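Local coordinates for hydrogenase maturation protease (Wolinella succinogenes, PDB 3PU6), which is of unproven function but is probably an endopeptidase that activates hydrogenase by trimming its precursor during maturation, at residues Glu13-Ala23 / Asn118-Ser127. Numbering follows the deposited sequence.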
loop_
_atom_site.group_PDB
_atom_site.type_symbol
_atom_site.label_atom_id
_atom_site.label_comp_id
_atom_site.label_asym_id
_atom_site.label_seq_id
_atom_site.Cartn_x
_atom_site.Cartn_y
_atom_site.Cartn_z
ATOM N N GLU A 13 -12.098 -3.194 4.588
ATOM C CA GLU A 13 -12.204 -2.928 6.010
ATOM C C GLU A 13 -13.243 -3.781 6.702
ATOM O O GLU A 13 -13.281 -3.835 7.927
ATOM C CB GLU A 13 -12.542 -1.457 6.233
ATOM C CG GLU A 13 -11.365 -0.511 6.078
ATOM C CD GLU A 13 -11.754 0.941 6.336
ATOM O OE1 GLU A 13 -12.860 1.370 5.906
ATOM O OE2 GLU A 13 -10.941 1.653 6.968
ATOM N N LEU A 14 -14.098 -4.435 5.916
ATOM C CA LEU A 14 -15.134 -5.297 6.465
ATOM C C LEU A 14 -14.667 -6.745 6.615
ATOM O O LEU A 14 -15.386 -7.575 7.138
ATOM C CB LEU A 14 -16.377 -5.205 5.603
ATOM C CG LEU A 14 -16.934 -3.784 5.432
ATOM C CD1 LEU A 14 -18.190 -3.809 4.572
ATOM C CD2 LEU A 14 -17.215 -3.138 6.785
ATOM N N ARG A 15 -13.437 -7.016 6.184
ATOM C CA ARG A 15 -12.791 -8.317 6.321
ATOM C C ARG A 15 -11.624 -8.344 7.324
ATOM O O ARG A 15 -10.597 -8.954 7.047
ATOM C CB ARG A 15 -12.223 -8.734 4.974
ATOM C CG ARG A 15 -13.257 -9.030 3.957
ATOM C CD ARG A 15 -14.112 -10.190 4.392
ATOM N NE ARG A 15 -15.248 -10.337 3.500
ATOM C CZ ARG A 15 -16.421 -9.746 3.696
ATOM N NH1 ARG A 15 -16.615 -8.977 4.762
ATOM N NH2 ARG A 15 -17.398 -9.926 2.827
ATOM N N GLY A 16 -11.769 -7.692 8.472
ATOM C CA GLY A 16 -10.752 -7.733 9.509
ATOM C C GLY A 16 -9.398 -7.137 9.159
ATOM O O GLY A 16 -9.290 -6.002 8.713
ATOM N N ASP A 17 -8.354 -7.931 9.358
ATOM C CA ASP A 17 -6.974 -7.493 9.144
ATOM C C ASP A 17 -6.675 -7.244 7.678
ATOM O O ASP A 17 -5.535 -6.942 7.322
ATOM C CB ASP A 17 -5.971 -8.525 9.669
ATOM C CG ASP A 17 -6.000 -8.674 11.180
ATOM O OD1 ASP A 17 -6.588 -7.815 11.871
ATOM O OD2 ASP A 17 -5.409 -9.664 11.680
ATOM N N ASP A 18 -7.693 -7.386 6.834
ATOM C CA ASP A 18 -7.529 -7.128 5.408
ATOM C C ASP A 18 -7.663 -5.638 5.125
ATOM O O ASP A 18 -7.455 -5.173 4.004
ATOM C CB ASP A 18 -8.514 -7.948 4.578
ATOM C CG ASP A 18 -8.372 -7.703 3.080
ATOM O OD1 ASP A 18 -7.267 -7.928 2.515
ATOM O OD2 ASP A 18 -9.390 -7.303 2.456
ATOM N N GLY A 19 -7.992 -4.888 6.163
ATOM C CA GLY A 19 -7.966 -3.449 6.056
ATOM C C GLY A 19 -6.700 -2.817 6.610
ATOM O O GLY A 19 -6.653 -1.602 6.759
ATOM N N VAL A 20 -5.684 -3.625 6.912
ATOM C CA VAL A 20 -4.468 -3.115 7.521
ATOM C C VAL A 20 -3.878 -1.987 6.698
ATOM O O VAL A 20 -3.462 -0.977 7.266
ATOM C CB VAL A 20 -3.381 -4.227 7.789
ATOM C CG1 VAL A 20 -2.721 -4.707 6.484
ATOM C CG2 VAL A 20 -2.344 -3.737 8.781
ATOM N N ALA A 21 -3.848 -2.158 5.373
ATOM C CA ALA A 21 -3.301 -1.129 4.496
ATOM C C ALA A 21 -4.179 0.135 4.459
ATOM O O ALA A 21 -3.699 1.212 4.133
ATOM C CB ALA A 21 -3.070 -1.665 3.109
ATOM N N ILE A 22 -5.458 0.006 4.792
ATOM C CA ILE A 22 -6.314 1.167 4.918
ATOM C C ILE A 22 -5.892 1.887 6.179
ATOM O O ILE A 22 -5.792 3.117 6.215
ATOM C CB ILE A 22 -7.827 0.812 5.023
ATOM C CG1 ILE A 22 -8.281 -0.082 3.869
ATOM C CG2 ILE A 22 -8.646 2.067 5.056
ATOM C CD1 ILE A 22 -7.847 0.404 2.553
ATOM N N ALA A 23 -5.636 1.119 7.227
ATOM C CA ALA A 23 -5.165 1.709 8.469
ATOM C C ALA A 23 -3.864 2.510 8.230
ATOM O O ALA A 23 -3.747 3.679 8.607
ATOM C CB ALA A 23 -4.979 0.639 9.504
ATOM N N ASN A 118 -7.792 -14.211 10.272
ATOM C CA ASN A 118 -8.248 -12.857 10.563
ATOM C C ASN A 118 -8.886 -12.108 9.378
ATOM O O ASN A 118 -9.377 -10.988 9.542
ATOM C CB ASN A 118 -7.111 -12.041 11.170
ATOM C CG ASN A 118 -6.769 -12.474 12.587
ATOM O OD1 ASN A 118 -5.606 -12.482 12.973
ATOM N ND2 ASN A 118 -7.775 -12.842 13.361
ATOM N N VAL A 119 -8.894 -12.722 8.199
ATOM C CA VAL A 119 -9.530 -12.093 7.049
ATOM C C VAL A 119 -10.754 -12.854 6.501
ATOM O O VAL A 119 -11.316 -12.471 5.472
ATOM C CB VAL A 119 -8.526 -11.879 5.912
ATOM C CG1 VAL A 119 -7.285 -11.266 6.448
ATOM C CG2 VAL A 119 -8.195 -13.192 5.241
ATOM N N LEU A 120 -11.164 -13.918 7.193
ATOM C CA LEU A 120 -12.189 -14.831 6.681
ATOM C C LEU A 120 -13.580 -14.492 7.163
ATOM O O LEU A 120 -14.537 -15.123 6.770
ATOM C CB LEU A 120 -11.910 -16.257 7.125
ATOM C CG LEU A 120 -10.785 -17.086 6.516
ATOM C CD1 LEU A 120 -10.574 -18.289 7.406
ATOM C CD2 LEU A 120 -11.116 -17.510 5.083
ATOM N N HIS A 121 -13.697 -13.519 8.046
ATOM C CA HIS A 121 -14.987 -13.224 8.632
ATOM C C HIS A 121 -15.421 -11.816 8.311
ATOM O O HIS A 121 -14.600 -10.936 8.016
ATOM C CB HIS A 121 -14.926 -13.381 10.146
ATOM C CG HIS A 121 -14.453 -14.723 10.596
ATOM N ND1 HIS A 121 -13.274 -14.904 11.293
ATOM C CD2 HIS A 121 -14.987 -15.958 10.441
ATOM C CE1 HIS A 121 -13.110 -16.185 11.554
ATOM N NE2 HIS A 121 -14.139 -16.849 11.049
ATOM N N PHE A 122 -16.723 -11.593 8.365
ATOM C CA PHE A 122 -17.179 -10.230 8.389
ATOM C C PHE A 122 -16.735 -9.684 9.744
ATOM O O PHE A 122 -17.215 -10.109 10.800
ATOM C CB PHE A 122 -18.687 -10.102 8.232
ATOM C CG PHE A 122 -19.172 -8.714 8.491
ATOM C CD1 PHE A 122 -18.717 -7.665 7.722
ATOM C CD2 PHE A 122 -20.042 -8.445 9.527
ATOM C CE1 PHE A 122 -19.136 -6.387 7.960
ATOM C CE2 PHE A 122 -20.466 -7.158 9.768
ATOM C CZ PHE A 122 -20.009 -6.131 8.982
ATOM N N SER A 123 -15.792 -8.761 9.714
ATOM C CA SER A 123 -15.272 -8.239 10.944
ATOM C C SER A 123 -14.672 -6.869 10.690
ATOM O O SER A 123 -13.979 -6.656 9.702
ATOM C CB SER A 123 -14.242 -9.198 11.514
ATOM O OG SER A 123 -13.435 -8.553 12.474
ATOM N N GLU A 124 -14.971 -5.935 11.577
ATOM C CA GLU A 124 -14.479 -4.585 11.417
ATOM C C GLU A 124 -13.433 -4.278 12.466
ATOM O O GLU A 124 -13.706 -4.353 13.673
ATOM C CB GLU A 124 -15.622 -3.585 11.538
ATOM C CG GLU A 124 -16.429 -3.423 10.294
ATOM C CD GLU A 124 -17.640 -2.558 10.530
ATOM O OE1 GLU A 124 -18.527 -2.993 11.308
ATOM O OE2 GLU A 124 -17.698 -1.445 9.944
ATOM N N GLY A 125 -12.239 -3.919 12.005
ATOM C CA GLY A 125 -11.139 -3.623 12.908
ATOM C C GLY A 125 -9.988 -4.618 12.867
ATOM O O GLY A 125 -10.140 -5.755 12.416
ATOM N N LEU A 126 -8.839 -4.165 13.352
ATOM C CA LEU A 126 -7.586 -4.898 13.285
ATOM C C LEU A 126 -7.336 -5.698 14.547
ATOM O O LEU A 126 -7.852 -5.368 15.611
ATOM C CB LEU A 126 -6.433 -3.919 13.088
ATOM C CG LEU A 126 -6.524 -3.022 11.856
ATOM C CD1 LEU A 126 -5.228 -2.274 11.656
ATOM C CD2 LEU A 126 -6.895 -3.849 10.615
ATOM N N SER A 127 -6.555 -6.765 14.411
ATOM C CA SER A 127 -6.034 -7.513 15.553
ATOM C C SER A 127 -4.802 -6.780 16.058
ATOM O O SER A 127 -4.192 -6.014 15.316
ATOM C CB SER A 127 -5.655 -8.927 15.130
ATOM O OG SER A 127 -4.621 -8.911 14.164
HETATM O O HOH W 1 -11.017 -3.969 9.418
#
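R15 meets the ring of F122 at its edge: the guanidinium and ring planes stand 89° apart and meet edge to edge, NH1 against CD1, with neither lying over the other's face. F122 turns CG anti to its own N (chi1 170°), which carries CE1 to 3.8 Å from L14 CB. The L14 and E124 side chains lie side by side, pointing the same way, CD2 against CG.

In this alpha/beta fold with a mixed, mainly parallel sheet, as in the hydrogenase maturation protease family, the contact joins the turn leading into helix 20-31 to the loop between strand 106-114 and helix 128-147. R15 and S123 form a single beta bridge: S123 N donates to L14 O, and G16 N to S123 O at 2.7 Å. G16, at positive phi, fits where a side chain would collide with N118 O, the acceptor for D17 N.

The carboxylate of D17 is gripped along its syn sides by S127, OD1 taking the backbone N at 2.7 Å and OD2 the hydroxyl OG at 2.7 Å, which fixes its rotation. S127 OG also caps A130 N at the start of helix 128-147, making D17 a second-shell support of that cap. Without the carboxylate, an alanine here would probably leave S127 N and OG without these acceptors and let the entry to the helix shift. L126 reaches over to A23, CD1 to CB 3.6 Å. One water ties the two backbones, donating to E13 O and G16 O and accepting from G125 N at 2.9 Å.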